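Enoyl-CoA hydratase/isomerase family protein (Mycobacterium tuberculosis, PDB 4FN7) probably catalyses hydration, or isomerisation, of the double bond of enoyl-CoA thioesters in lipid metabolism. Local coordinates at residues Ala104-Ala109 / Ala128-Ile133. Numbering follows the deposited sequence.
Sequences AIAMGA and ANEVAI
Ile105 CG2 packs on the face of the Asn129 side-chain amide. The two side chains cross at about a right angle. From Asn129 CB outward, each atom meets this methyl. CB is the farthest, 4.1 Å from Ile105 CG2. Asn129 CG comes next, 3.5 Å from Ile105 CG2, which stands almost straight above it. Asn129 ND2 is 3.8 Å from the same CG2. At the tip, Asn129 OD1 lies 3.4 Å from Ile105 CG2. Ala106 CB meets Asn129 OD1 at 3.6 Å, nearer the plane of the amide, on the OD1 side. With chi1 at 73° the amide of Asn129 swings over to Ile105.

Glu130 reaches Ala106 from the neighbouring position. Its chain bends at chi2 (81°), and the carboxylate comes up to the Ala106 methyl. Glu130 OE2 is 3.4 Å from Ala106 CB. Glu130 OE1 is 3.9 Å from Ala106 CA. Phe110 and Ile137 also touch the Glu130 side chain.

Ala106 is the N-cap of helix 107-112 and has a positive phi. Backbone bonds between Gln127 and both Ala104 and Ala106 pair strand 103-105 with the parallel strand 126-127, which leads into 128-133. Val131 and Ala132 pack on a second subunit. In crotonases one backbone N-H at the start of this helix and a second from another loop form the oxyanion hole; helix 107-112 probably plays that part here. The carboxylate of Glu130 lies beside Ala106 at the helix start, so it probably borders the acyl pocket.

No hydrogen bond crosses between the segments. The buried Glu130 OE1 has no polar partner in this ligand-free model. Across this contact the carboxylate packs on carbon, and no polar bond within it fixes the group.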
ATOM      1  N   ALA A 104     -12.339   3.375  17.864  1.00  9.99           N
ATOM      2  CA  ALA A 104     -10.955   3.084  18.200  1.00  9.10           C
ATOM      3  C   ALA A 104     -10.133   4.312  17.844  1.00  9.56           C
ATOM      4  O   ALA A 104      -9.942   4.624  16.664  1.00 10.38           O
ATOM      5  CB  ALA A 104     -10.459   1.850  17.434  1.00  9.75           C
ATOM      6  N   ILE A 105      -9.668   5.012  18.871  1.00  9.55           N
ATOM      7  CA  ILE A 105      -9.019   6.304  18.688  1.00 10.11           C
ATOM      8  C   ILE A 105      -7.601   6.283  19.227  1.00  9.26           C
ATOM      9  O   ILE A 105      -7.351   5.765  20.314  1.00 10.18           O
ATOM     10  CB  ILE A 105      -9.794   7.414  19.432  1.00 11.47           C
ATOM     11  CG1 ILE A 105     -11.285   7.370  19.079  1.00 13.40           C
ATOM     12  CG2 ILE A 105      -9.186   8.793  19.142  1.00 12.35           C
ATOM     13  CD1 ILE A 105     -11.587   7.642  17.610  1.00 14.11           C
ATOM     14  N   ALA A 106      -6.674   6.857  18.464  1.00  9.11           N
ATOM     15  CA  ALA A 106      -5.290   7.003  18.905  1.00 10.86           C
ATOM     16  C   ALA A 106      -4.720   5.637  19.300  1.00  9.77           C
ATOM     17  O   ALA A 106      -4.737   4.718  18.487  1.00  9.50           O
ATOM     18  CB  ALA A 106      -5.196   8.029  20.039  1.00 11.76           C
ATOM     19  N   MET A 107      -4.219   5.482  20.524  1.00  8.65           N
ATOM     20  CA  MET A 107      -3.674   4.177  20.919  1.00  9.95           C
ATOM     21  C   MET A 107      -4.695   3.040  20.754  1.00  9.94           C
ATOM     22  O   MET A 107      -4.308   1.888  20.565  1.00 10.37           O
ATOM     23  CB  MET A 107      -3.128   4.201  22.352  1.00 10.69           C
ATOM     24  CG  MET A 107      -2.402   2.916  22.775  1.00 12.23           C
ATOM     25  SD  MET A 107      -0.862   2.574  21.876  1.00 13.30           S
ATOM     26  CE  MET A 107      -1.068   0.832  21.503  1.00 14.26           C
ATOM     27  N   GLY A 108      -5.984   3.352  20.849  1.00  9.58           N
ATOM     28  CA  GLY A 108      -7.009   2.368  20.551  1.00  9.62           C
ATOM     29  C   GLY A 108      -6.935   1.895  19.107  1.00  9.28           C
ATOM     30  O   GLY A 108      -7.066   0.701  18.831  1.00  9.82           O
ATOM     31  N   ALA A 109      -6.742   2.824  18.174  1.00  9.95           N
ATOM     32  CA  ALA A 109      -6.566   2.453  16.773  1.00  9.11           C
ATOM     33  C   ALA A 109      -5.252   1.705  16.557  1.00  8.37           C
ATOM     34  O   ALA A 109      -5.186   0.794  15.733  1.00  9.53           O
ATOM     35  CB  ALA A 109      -6.620   3.684  15.875  1.00  9.97           C
ATOM     36  N   ALA A 128      -6.576   8.180  14.214  1.00  9.18           N
ATOM     37  CA  ALA A 128      -5.464   8.723  14.985  1.00  9.32           C
ATOM     38  C   ALA A 128      -5.721  10.227  15.091  1.00  9.46           C
ATOM     39  O   ALA A 128      -5.428  10.972  14.155  1.00 11.06           O
ATOM     40  CB  ALA A 128      -4.131   8.448  14.291  1.00 10.54           C
ATOM     41  N   ASN A 129      -6.294  10.665  16.208  1.00  9.86           N
ATOM     42  CA  ASN A 129      -6.714  12.058  16.345  1.00 10.47           C
ATOM     43  C   ASN A 129      -5.629  12.978  16.895  1.00 10.90           C
ATOM     44  O   ASN A 129      -5.895  14.151  17.166  1.00 11.26           O
ATOM     45  CB  ASN A 129      -7.971  12.149  17.220  1.00 12.07           C
ATOM     46  CG  ASN A 129      -7.681  11.899  18.686  1.00 11.72           C
ATOM     47  OD1 ASN A 129      -6.764  11.152  19.023  1.00 12.32           O
ATOM     48  ND2 ASN A 129      -8.471  12.513  19.568  1.00 13.53           N
ATOM     49  N   GLU A 130      -4.416  12.450  17.044  1.00 10.80           N
ATOM     50  CA  GLU A 130      -3.298  13.178  17.640  1.00 11.63           C
ATOM     51  C   GLU A 130      -3.156  14.609  17.110  1.00 10.18           C
ATOM     52  O   GLU A 130      -3.127  15.566  17.886  1.00 11.35           O
ATOM     53  CB  GLU A 130      -1.989  12.410  17.430  1.00 11.07           C
ATOM     54  CG  GLU A 130      -1.733  11.273  18.427  1.00 12.49           C
ATOM     55  CD  GLU A 130      -2.460   9.964  18.113  1.00 13.25           C
ATOM     56  OE1 GLU A 130      -3.320   9.929  17.216  1.00 13.71           O
ATOM     57  OE2 GLU A 130      -2.157   8.948  18.779  1.00 15.43           O
ATOM     58  N   VAL A 131      -3.074  14.758  15.793  1.00 10.17           N
ATOM     59  CA  VAL A 131      -2.812  16.072  15.206  1.00 10.22           C
ATOM     60  C   VAL A 131      -3.953  17.047  15.480  1.00 10.81           C
ATOM     61  O   VAL A 131      -3.722  18.249  15.633  1.00 11.80           O
ATOM     62  CB  VAL A 131      -2.517  15.947  13.693  1.00 11.78           C
ATOM     63  CG1 VAL A 131      -2.567  17.305  13.003  1.00 13.35           C
ATOM     64  CG2 VAL A 131      -1.158  15.264  13.477  1.00 12.76           C
ATOM     65  N   ALA A 132      -5.172  16.532  15.594  1.00 10.33           N
ATOM     66  CA  ALA A 132      -6.327  17.381  15.882  1.00 12.72           C
ATOM     67  C   ALA A 132      -6.267  17.974  17.289  1.00 14.14           C
ATOM     68  O   ALA A 132      -6.824  19.044  17.540  1.00 16.21           O
ATOM     69  CB  ALA A 132      -7.629  16.612  15.679  1.00 13.29           C
ATOM     70  N   ILE A 133      -5.596  17.287  18.210  1.00 13.40           N
ATOM     71  CA  ILE A 133      -5.516  17.772  19.587  1.00 14.78           C
ATOM     72  C   ILE A 133      -4.103  18.184  20.016  1.00 15.55           C
ATOM     73  O   ILE A 133      -3.820  18.319  21.207  1.00 18.63           O
ATOM     74  CB  ILE A 133      -6.152  16.783  20.600  1.00 17.95           C
ATOM     75  CG1 ILE A 133      -5.352  15.482  20.693  1.00 17.97           C
ATOM     76  CG2 ILE A 133      -7.610  16.509  20.235  1.00 18.01           C
ATOM     77  CD1 ILE A 133      -5.836  14.553  21.785  1.00 19.81           C
TER